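Local coordinates for protein enoyl CoA hydratase/isomerase (Crotonase) (Legionella pneumophila subsp. pneumophila, PDB 3I47) that probably acts as an enoyl-CoA hydratase or isomerase of the crotonase family, adding water to, or shifting, the double bond of enoyl-CoA thioesters, at residues Glu9-Leu17 / Leu194-Asn202; Met36-Thr47 / Asn90-Lys100. All coordinates share one frame; numbering follows the deposited sequence. Where two conformers were deposited one is given.

Interaction 1. Residues Glu9-Leu17 / Leu194-Asn202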
loop_
_atom_site.group_PDB
_atom_site.type_symbol
_atom_site.label_atom_id
_atom_site.label_comp_id
_atom_site.label_asym_id
_atom_site.label_seq_id
_atom_site.Cartn_x
_atom_site.Cartn_y
_atom_site.Cartn_z
ATOM N N GLU A 9 -14.479 3.162 -6.134
ATOM C CA GLU A 9 -15.040 2.600 -7.364
ATOM C C GLU A 9 -14.216 1.414 -7.841
ATOM O O GLU A 9 -13.046 1.282 -7.477
ATOM C CB GLU A 9 -15.172 3.658 -8.469
ATOM C CG GLU A 9 -13.881 4.079 -9.164
ATOM C CD GLU A 9 -14.135 4.938 -10.401
ATOM O OE1 GLU A 9 -14.977 4.553 -11.245
ATOM O OE2 GLU A 9 -13.488 5.999 -10.537
ATOM N N ILE A 10 -14.847 0.557 -8.640
ATOM C CA ILE A 10 -14.182 -0.600 -9.237
ATOM C C ILE A 10 -14.127 -0.433 -10.755
ATOM O O ILE A 10 -15.152 -0.149 -11.387
ATOM C CB ILE A 10 -14.902 -1.918 -8.862
ATOM C CG1 ILE A 10 -14.927 -2.103 -7.342
ATOM C CG2 ILE A 10 -14.241 -3.127 -9.547
ATOM C CD1 ILE A 10 -15.965 -3.097 -6.863
ATOM N N GLN A 11 -12.931 -0.574 -11.325
ATOM C CA GLN A 11 -12.717 -0.584 -12.780
ATOM C C GLN A 11 -11.907 -1.820 -13.165
ATOM O O GLN A 11 -10.820 -2.003 -12.642
ATOM C CB GLN A 11 -11.887 0.627 -13.220
ATOM C CG GLN A 11 -12.524 1.999 -13.083
ATOM C CD GLN A 11 -11.578 3.117 -13.531
ATOM O OE1 GLN A 11 -10.652 2.893 -14.319
ATOM N NE2 GLN A 11 -11.812 4.327 -13.025
ATOM N N ASP A 12 -12.400 -2.642 -14.094
ATOM C CA ASP A 12 -11.601 -3.775 -14.635
ATOM C C ASP A 12 -10.820 -4.548 -13.542
ATOM O O ASP A 12 -9.588 -4.740 -13.635
ATOM C CB ASP A 12 -10.649 -3.290 -15.756
ATOM C CG ASP A 12 -9.803 -4.429 -16.377
ATOM O OD1 ASP A 12 -10.311 -5.567 -16.522
ATOM O OD2 ASP A 12 -8.623 -4.183 -16.731
ATOM N N LYS A 13 -11.554 -4.971 -12.511
ATOM C CA LYS A 13 -11.042 -5.773 -11.392
ATOM C C LYS A 13 -10.061 -5.044 -10.472
ATOM O O LYS A 13 -9.420 -5.672 -9.622
ATOM C CB LYS A 13 -10.467 -7.114 -11.880
ATOM C CG LYS A 13 -11.483 -7.918 -12.692
ATOM C CD LYS A 13 -11.013 -9.338 -12.954
ATOM C CE LYS A 13 -12.067 -10.129 -13.737
ATOM N NZ LYS A 13 -13.373 -10.242 -12.999
ATOM N N VAL A 14 -9.991 -3.721 -10.622
ATOM C CA VAL A 14 -9.179 -2.881 -9.733
ATOM C C VAL A 14 -10.093 -2.042 -8.830
ATOM O O VAL A 14 -10.914 -1.256 -9.315
ATOM C CB VAL A 14 -8.230 -1.953 -10.533
ATOM C CG1 VAL A 14 -7.361 -1.130 -9.589
ATOM C CG2 VAL A 14 -7.347 -2.760 -11.465
ATOM N N GLY A 15 -9.950 -2.214 -7.518
ATOM C CA GLY A 15 -10.687 -1.379 -6.557
ATOM C C GLY A 15 -9.874 -0.137 -6.276
ATOM O O GLY A 15 -8.696 -0.235 -5.938
ATOM N N LEU A 16 -10.494 1.027 -6.438
ATOM C CA LEU A 16 -9.795 2.304 -6.312
ATOM C C LEU A 16 -10.355 3.092 -5.137
ATOM O O LEU A 16 -11.537 3.442 -5.140
ATOM C CB LEU A 16 -9.977 3.113 -7.601
ATOM C CG LEU A 16 -9.515 2.477 -8.915
ATOM C CD1 LEU A 16 -10.169 3.168 -10.093
ATOM C CD2 LEU A 16 -8.023 2.580 -9.019
ATOM N N LEU A 17 -9.524 3.332 -4.123
ATOM C CA LEU A 17 -9.895 4.196 -2.995
ATOM C C LEU A 17 -9.197 5.513 -3.218
ATOM O O LEU A 17 -7.969 5.542 -3.323
ATOM C CB LEU A 17 -9.442 3.597 -1.659
ATOM C CG LEU A 17 -10.192 2.449 -0.971
ATOM C CD1 LEU A 17 -10.002 1.114 -1.682
ATOM C CD2 LEU A 17 -9.721 2.358 0.469
ATOM N N LEU A 194 -3.130 2.997 -13.392
ATOM C CA LEU A 194 -4.268 2.184 -13.828
ATOM C C LEU A 194 -3.838 1.045 -14.752
ATOM O O LEU A 194 -4.308 -0.088 -14.622
ATOM C CB LEU A 194 -5.327 3.040 -14.522
ATOM C CG LEU A 194 -6.061 4.060 -13.654
ATOM C CD1 LEU A 194 -7.065 4.827 -14.508
ATOM C CD2 LEU A 194 -6.758 3.385 -12.474
ATOM N N LYS A 195 -2.916 1.337 -15.661
ATOM C CA LYS A 195 -2.423 0.319 -16.581
ATOM C C LYS A 195 -1.622 -0.752 -15.861
ATOM O O LYS A 195 -1.745 -1.945 -16.164
ATOM C CB LYS A 195 -1.585 0.950 -17.686
ATOM C CG LYS A 195 -2.433 1.660 -18.711
ATOM C CD LYS A 195 -1.725 1.741 -20.031
ATOM C CE LYS A 195 -2.578 2.474 -21.028
ATOM N NZ LYS A 195 -1.784 2.815 -22.230
ATOM N N TYR A 196 -0.807 -0.326 -14.899
ATOM C CA TYR A 196 0.046 -1.238 -14.158
ATOM C C TYR A 196 -0.804 -2.152 -13.278
ATOM O O TYR A 196 -0.559 -3.364 -13.215
ATOM C CB TYR A 196 1.055 -0.426 -13.343
ATOM C CG TYR A 196 2.080 -1.233 -12.589
ATOM C CD1 TYR A 196 3.203 -1.744 -13.234
ATOM C CD2 TYR A 196 1.944 -1.462 -11.230
ATOM C CE1 TYR A 196 4.163 -2.480 -12.538
ATOM C CE2 TYR A 196 2.896 -2.197 -10.519
ATOM C CZ TYR A 196 4.006 -2.695 -11.186
ATOM O OH TYR A 196 4.957 -3.409 -10.496
ATOM N N ALA A 197 -1.816 -1.571 -12.626
ATOM C CA ALA A 197 -2.734 -2.346 -11.792
ATOM C C ALA A 197 -3.527 -3.325 -12.653
ATOM O O ALA A 197 -3.681 -4.475 -12.270
ATOM C CB ALA A 197 -3.673 -1.423 -10.998
ATOM N N SER A 198 -3.981 -2.869 -13.822
ATOM C CA SER A 198 -4.728 -3.737 -14.737
ATOM C C SER A 198 -3.877 -4.925 -15.169
ATOM O O SER A 198 -4.365 -6.063 -15.218
ATOM C CB SER A 198 -5.243 -2.961 -15.949
ATOM O OG SER A 198 -6.270 -2.066 -15.565
ATOM N N GLN A 199 -2.598 -4.680 -15.452
ATOM C CA GLN A 199 -1.681 -5.766 -15.831
ATOM C C GLN A 199 -1.561 -6.851 -14.760
ATOM O O GLN A 199 -1.604 -8.047 -15.070
ATOM C CB GLN A 199 -0.316 -5.213 -16.224
ATOM C CG GLN A 199 -0.340 -4.552 -17.597
ATOM C CD GLN A 199 0.771 -3.535 -17.801
ATOM O OE1 GLN A 199 1.620 -3.323 -16.929
ATOM N NE2 GLN A 199 0.766 -2.891 -18.971
ATOM N N ILE A 200 -1.416 -6.443 -13.502
ATOM C CA ILE A 200 -1.411 -7.402 -12.410
ATOM C C ILE A 200 -2.765 -8.132 -12.303
ATOM O O ILE A 200 -2.801 -9.351 -12.074
ATOM C CB ILE A 200 -1.030 -6.707 -11.069
ATOM C CG1 ILE A 200 0.394 -6.141 -11.172
ATOM C CG2 ILE A 200 -1.129 -7.682 -9.908
ATOM C CD1 ILE A 200 0.788 -5.228 -10.006
ATOM N N SER A 201 -3.862 -7.396 -12.510
ATOM C CA SER A 201 -5.213 -7.971 -12.392
ATOM C C SER A 201 -5.487 -8.980 -13.500
ATOM O O SER A 201 -6.387 -9.804 -13.373
ATOM C CB SER A 201 -6.298 -6.882 -12.366
ATOM O OG SER A 201 -6.566 -6.377 -13.665
ATOM N N ASN A 202 -4.696 -8.917 -14.564
ATOM C CA ASN A 202 -4.857 -9.861 -15.670
ATOM C C ASN A 202 -3.916 -11.061 -15.631
ATOM O O ASN A 202 -4.012 -11.972 -16.467
ATOM C CB ASN A 202 -4.838 -9.128 -17.014
ATOM C CG ASN A 202 -6.054 -8.238 -17.193
ATOM O OD1 ASN A 202 -7.193 -8.666 -16.967
ATOM N ND2 ASN A 202 -5.826 -6.994 -17.576
#
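V14 puts its isopropyl group over the methyl of A197, with CG2 3.9 Å from A197 CB and CG1 almost as near. The valine's CG1 lies anti to its backbone N (chi1 -178°), an orientation that turns both branches to the helix. Two residues further along the strand, L16 meets L194: L16 CD2 is 3.8 Å from L194 CD2, and the two side chains run at about a right angle. L194 CD1 reaches the side-chain amide oxygen of Q11, 4.1 Å from OE1.

At the turn the neighbours become polar. D12 brings OD2 to 3.4 Å from S198 OG, while its backbone O lies 3.4 Å from S201 OG; neither pair is hydrogen-bonded. S201 OG instead donates a hydrogen bond to S198 O (2.7 Å), back along its own helix, meeting the C=O at 114°, slightly tilted from the carbonyl plane. That bond fixes the hydroxyl beside the turn.

This is the N-terminal beta hairpin of a crotonase fold, its strands 6-11 and 14-19 at one margin of the mixed sheet and helix 189-201 laid against it. The axes of strand 14-17 and helix 194-201 come within 9.5 Å at 143°, so the helix runs roughly antiparallel to the strand.

A type I' turn from Q11 to V14 shapes the tip, with D12 and K13 both in the left-handed region. It is closed by backbone bonds between Q11 and V14 in both directions. Beneath, V14 and L16 also rest on V53 of the adjoining strand 51-56. R50 binds the backbone O of S201 through NH1 and pairs with K13 by backbone, so one residue holds both the hairpin and the helix's last turn.

Interaction 2. Residues Met36-Thr47 / Asn90-Lys100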
loop_
_atom_site.group_PDB
_atom_site.type_symbol
_atom_site.label_atom_id
_atom_site.label_comp_id
_atom_site.label_asym_id
_atom_site.label_seq_id
_atom_site.Cartn_x
_atom_site.Cartn_y
_atom_site.Cartn_z
ATOM N N MET A 36 -11.494 4.883 5.294
ATOM C CA MET A 36 -10.536 4.070 4.550
ATOM C C MET A 36 -10.579 2.611 4.972
ATOM O O MET A 36 -10.578 1.721 4.117
ATOM C CB MET A 36 -9.127 4.665 4.639
ATOM C CG MET A 36 -9.054 6.048 3.982
ATOM S SD MET A 36 -7.387 6.781 3.953
ATOM C CE MET A 36 -6.548 5.607 2.954
ATOM N N ARG A 37 -10.640 2.364 6.281
ATOM C CA ARG A 37 -10.734 0.987 6.798
ATOM C C ARG A 37 -11.946 0.251 6.220
ATOM O O ARG A 37 -11.843 -0.904 5.786
ATOM C CB ARG A 37 -10.847 0.982 8.325
ATOM C CG ARG A 37 -9.577 1.376 9.046
ATOM C CD ARG A 37 -9.808 1.348 10.558
ATOM N NE ARG A 37 -9.988 -0.022 11.054
ATOM C CZ ARG A 37 -10.396 -0.325 12.283
ATOM N NH1 ARG A 37 -10.681 0.642 13.153
ATOM N NH2 ARG A 37 -10.518 -1.596 12.648
ATOM N N ILE A 38 -13.100 0.918 6.234
ATOM C CA ILE A 38 -14.327 0.289 5.758
ATOM C C ILE A 38 -14.259 -0.023 4.274
ATOM O O ILE A 38 -14.587 -1.140 3.857
ATOM C CB ILE A 38 -15.575 1.150 6.072
ATOM C CG1 ILE A 38 -15.744 1.254 7.591
ATOM C CG2 ILE A 38 -16.826 0.533 5.427
ATOM C CD1 ILE A 38 -16.775 2.273 8.053
ATOM N N ARG A 39 -13.833 0.951 3.473
ATOM C CA ARG A 39 -13.747 0.727 2.026
ATOM C C ARG A 39 -12.710 -0.332 1.692
ATOM O O ARG A 39 -12.925 -1.143 0.794
ATOM C CB ARG A 39 -13.416 2.018 1.272
ATOM C CG ARG A 39 -14.414 3.140 1.457
ATOM C CD ARG A 39 -15.802 2.755 1.072
ATOM N NE ARG A 39 -16.646 3.948 1.079
ATOM C CZ ARG A 39 -17.907 3.955 0.678
ATOM N NH1 ARG A 39 -18.479 2.823 0.277
ATOM N NH2 ARG A 39 -18.594 5.090 0.702
ATOM N N LEU A 40 -11.578 -0.326 2.400
ATOM C CA LEU A 40 -10.553 -1.340 2.182
ATOM C C LEU A 40 -11.105 -2.735 2.464
ATOM O O LEU A 40 -10.899 -3.665 1.669
ATOM C CB LEU A 40 -9.332 -1.056 3.063
ATOM C CG LEU A 40 -8.270 -2.161 3.025
ATOM C CD1 LEU A 40 -7.562 -2.169 1.680
ATOM C CD2 LEU A 40 -7.275 -1.954 4.167
ATOM N N ASP A 41 -11.820 -2.874 3.582
ATOM C CA ASP A 41 -12.443 -4.143 3.957
ATOM C C ASP A 41 -13.385 -4.627 2.859
ATOM O O ASP A 41 -13.364 -5.798 2.495
ATOM C CB ASP A 41 -13.199 -4.002 5.286
ATOM C CG ASP A 41 -13.791 -5.316 5.770
ATOM O OD1 ASP A 41 -13.027 -6.172 6.266
ATOM O OD2 ASP A 41 -15.023 -5.495 5.664
ATOM N N SER A 42 -14.191 -3.716 2.323
ATOM C CA SER A 42 -15.103 -4.053 1.235
ATOM C C SER A 42 -14.335 -4.585 0.020
ATOM O O SER A 42 -14.703 -5.623 -0.555
ATOM C CB SER A 42 -15.931 -2.833 0.854
ATOM O OG SER A 42 -16.806 -2.474 1.908
ATOM N N ALA A 43 -13.260 -3.894 -0.355
ATOM C CA ALA A 43 -12.474 -4.281 -1.530
ATOM C C ALA A 43 -11.801 -5.638 -1.322
ATOM O O ALA A 43 -11.776 -6.484 -2.230
ATOM C CB ALA A 43 -11.425 -3.195 -1.844
ATOM N N ILE A 44 -11.266 -5.850 -0.122
ATOM C CA ILE A 44 -10.597 -7.117 0.206
ATOM C C ILE A 44 -11.569 -8.293 0.112
ATOM O O ILE A 44 -11.186 -9.391 -0.311
ATOM C CB ILE A 44 -9.917 -7.056 1.600
ATOM C CG1 ILE A 44 -8.670 -6.170 1.530
ATOM C CG2 ILE A 44 -9.553 -8.468 2.116
ATOM C CD1 ILE A 44 -8.041 -5.875 2.888
ATOM N N ASN A 45 -12.832 -8.051 0.463
ATOM C CA ASN A 45 -13.836 -9.114 0.509
ATOM C C ASN A 45 -14.705 -9.212 -0.747
ATOM O O ASN A 45 -15.579 -10.090 -0.833
ATOM C CB ASN A 45 -14.690 -8.974 1.781
ATOM C CG ASN A 45 -13.895 -9.274 3.042
ATOM O OD1 ASN A 45 -13.681 -8.400 3.881
ATOM N ND2 ASN A 45 -13.431 -10.505 3.166
ATOM N N ASP A 46 -14.454 -8.335 -1.719
ATOM C CA ASP A 46 -15.207 -8.324 -2.979
ATOM C C ASP A 46 -14.532 -9.206 -4.028
ATOM O O ASP A 46 -13.442 -8.894 -4.499
ATOM C CB ASP A 46 -15.336 -6.891 -3.505
ATOM C CG ASP A 46 -16.328 -6.763 -4.657
ATOM O OD1 ASP A 46 -16.716 -7.785 -5.266
ATOM O OD2 ASP A 46 -16.721 -5.620 -4.960
ATOM N N THR A 47 -15.194 -10.298 -4.407
ATOM C CA THR A 47 -14.630 -11.211 -5.401
ATOM C C THR A 47 -14.453 -10.565 -6.781
ATOM O O THR A 47 -13.718 -11.096 -7.614
ATOM C CB THR A 47 -15.457 -12.523 -5.545
ATOM O OG1 THR A 47 -16.802 -12.199 -5.886
ATOM C CG2 THR A 47 -15.438 -13.326 -4.254
ATOM N N ASN A 90 -4.927 -0.143 12.981
ATOM C CA ASN A 90 -5.737 -1.163 12.329
ATOM C C ASN A 90 -5.795 -1.019 10.819
ATOM O O ASN A 90 -5.794 -2.031 10.103
ATOM C CB ASN A 90 -7.141 -1.168 12.919
ATOM C CG ASN A 90 -7.202 -1.926 14.220
ATOM O OD1 ASN A 90 -6.751 -3.070 14.296
ATOM N ND2 ASN A 90 -7.778 -1.311 15.247
ATOM N N LEU A 91 -5.816 0.223 10.331
ATOM C CA LEU A 91 -5.786 0.458 8.880
ATOM C C LEU A 91 -4.505 -0.103 8.262
ATOM O O LEU A 91 -4.561 -0.846 7.275
ATOM C CB LEU A 91 -5.937 1.949 8.538
ATOM C CG LEU A 91 -5.785 2.307 7.046
ATOM C CD1 LEU A 91 -6.851 1.598 6.161
ATOM C CD2 LEU A 91 -5.827 3.821 6.854
ATOM N N MET A 92 -3.364 0.242 8.842
ATOM C CA MET A 92 -2.097 -0.209 8.268
ATOM C C MET A 92 -1.980 -1.731 8.349
ATOM O O MET A 92 -1.495 -2.370 7.402
ATOM C CB MET A 92 -0.926 0.478 8.959
ATOM C CG MET A 92 -0.965 1.993 8.802
ATOM S SD MET A 92 -0.060 2.612 7.389
ATOM C CE MET A 92 1.594 2.241 7.924
ATOM N N TYR A 93 -2.430 -2.313 9.459
ATOM C CA TYR A 93 -2.393 -3.761 9.607
ATOM C C TYR A 93 -3.260 -4.414 8.542
ATOM O O TYR A 93 -2.817 -5.344 7.862
ATOM C CB TYR A 93 -2.828 -4.177 11.009
ATOM C CG TYR A 93 -2.701 -5.652 11.254
ATOM C CD1 TYR A 93 -1.445 -6.261 11.299
ATOM C CD2 TYR A 93 -3.827 -6.438 11.437
ATOM C CE1 TYR A 93 -1.321 -7.630 11.532
ATOM C CE2 TYR A 93 -3.712 -7.814 11.671
ATOM C CZ TYR A 93 -2.454 -8.390 11.721
ATOM O OH TYR A 93 -2.333 -9.751 11.947
ATOM N N SER A 94 -4.474 -3.894 8.375
ATOM C CA SER A 94 -5.392 -4.426 7.381
ATOM C C SER A 94 -4.827 -4.354 5.957
ATOM O O SER A 94 -4.975 -5.313 5.179
ATOM C CB SER A 94 -6.737 -3.722 7.493
ATOM O OG SER A 94 -7.365 -4.140 8.698
ATOM N N ILE A 95 -4.167 -3.242 5.619
ATOM C CA ILE A 95 -3.507 -3.130 4.307
ATOM C C ILE A 95 -2.463 -4.249 4.172
ATOM O O ILE A 95 -2.437 -4.984 3.171
ATOM C CB ILE A 95 -2.825 -1.742 4.096
ATOM C CG1 ILE A 95 -3.877 -0.629 3.986
ATOM C CG2 ILE A 95 -1.957 -1.764 2.816
ATOM C CD1 ILE A 95 -3.287 0.770 4.196
ATOM N N SER A 96 -1.621 -4.384 5.192
ATOM C CA SER A 96 -0.493 -5.342 5.131
ATOM C C SER A 96 -0.956 -6.798 5.055
ATOM O O SER A 96 -0.257 -7.662 4.494
ATOM C CB SER A 96 0.445 -5.145 6.321
ATOM O OG SER A 96 -0.110 -5.645 7.522
ATOM N N GLN A 97 -2.127 -7.061 5.628
ATOM C CA GLN A 97 -2.725 -8.402 5.662
ATOM C C GLN A 97 -3.565 -8.762 4.429
ATOM O O GLN A 97 -4.012 -9.909 4.305
ATOM C CB GLN A 97 -3.590 -8.560 6.915
ATOM C CG GLN A 97 -2.778 -8.684 8.200
ATOM C CD GLN A 97 -2.077 -10.030 8.310
ATOM O OE1 GLN A 97 -2.723 -11.084 8.285
ATOM N NE2 GLN A 97 -0.756 -10.004 8.430
ATOM N N SER A 98 -3.784 -7.808 3.525
ATOM C CA SER A 98 -4.543 -8.072 2.300
ATOM C C SER A 98 -3.918 -9.226 1.525
ATOM O O SER A 98 -2.733 -9.161 1.212
ATOM C CB SER A 98 -4.525 -6.850 1.386
ATOM O OG SER A 98 -5.143 -7.156 0.131
ATOM N N PRO A 99 -4.709 -10.259 1.186
ATOM C CA PRO A 99 -4.159 -11.312 0.312
ATOM C C PRO A 99 -4.012 -10.818 -1.125
ATOM O O PRO A 99 -3.231 -11.388 -1.895
ATOM C CB PRO A 99 -5.209 -12.430 0.360
ATOM C CG PRO A 99 -6.223 -12.017 1.357
ATOM C CD PRO A 99 -6.074 -10.552 1.650
ATOM N N LYS A 100 -4.779 -9.791 -1.482
ATOM C CA LYS A 100 -4.719 -9.186 -2.822
ATOM C C LYS A 100 -3.591 -8.147 -2.915
ATOM O O LYS A 100 -3.247 -7.497 -1.911
ATOM C CB LYS A 100 -6.055 -8.506 -3.153
ATOM C CG LYS A 100 -7.245 -9.441 -3.006
ATOM C CD LYS A 100 -8.558 -8.736 -3.252
ATOM C CE LYS A 100 -9.673 -9.749 -3.095
ATOM N NZ LYS A 100 -11.022 -9.203 -3.387
HETATM O O HOH W 1 -9.023 -1.906 9.346
#
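K100 NZ sits among backbone carbonyls near the C-terminal end of helix 30-45. It donates to A43 O at 3.0 Å, in the carbonyl plane and at a C=O...N angle of 153°, and more weakly to I44 O; V49 O, just beyond 36-47, is a further acceptor. D46 O lies 2.7 Å from the same NZ. The chain of K100 is extended beyond CG, and this length carries the ammonium from the segment after helix 78-97 across to the other helix.

The axes of helix segments 36-45 and 90-97 run nearly parallel (17°), 9.8 Å apart at closest, and the packing between them is largely aliphatic. L40 CD2 is 3.7 Å from I95 CG1 and close to S94 CB, its side chain at about a right angle to that of I95. I44 sends CD1 into the notch between S94 O and S98 CB, and lays CG2 against the ring of P99. L91 fits between M36 and R37, with its CB 3.7 Å from R37 CG.

At the N-terminal end of the paired segments the R37 guanidinium lies over N90: N90 CB is 3.4 Å from R37 CZ, above one face and toward the rim, and the guanidinium and amide planes are only 22° apart. A water in the guanidinium plane accepts from R37 NE (2.7 Å) and donates to S94 OG, bridging the helices.

With several carbonyls turned on one ammonium, K100 probably stays protonated, and its charge would be well placed to offset the negative end of the helix dipole.

Interactions 1 and 2 lie on opposite sides of the same sheet, their centres about 15 Å apart. Strand 51-56 serves both through neighbouring residues that face opposite ways: V53 is turned to interaction 1, I52 to interaction 2. The contacts also touch directly. L17, next to L16 in the strand, puts CD2 3.8 Å from L40 N, and I10 CD1 is 3.2 Å from D46 OD2. V49 and R50, adjacent in the lead-in to strand 51-56, contact interaction 2 and interaction 1 respectively. Along the chain, interaction 2 is nested within the span closed by interaction 1.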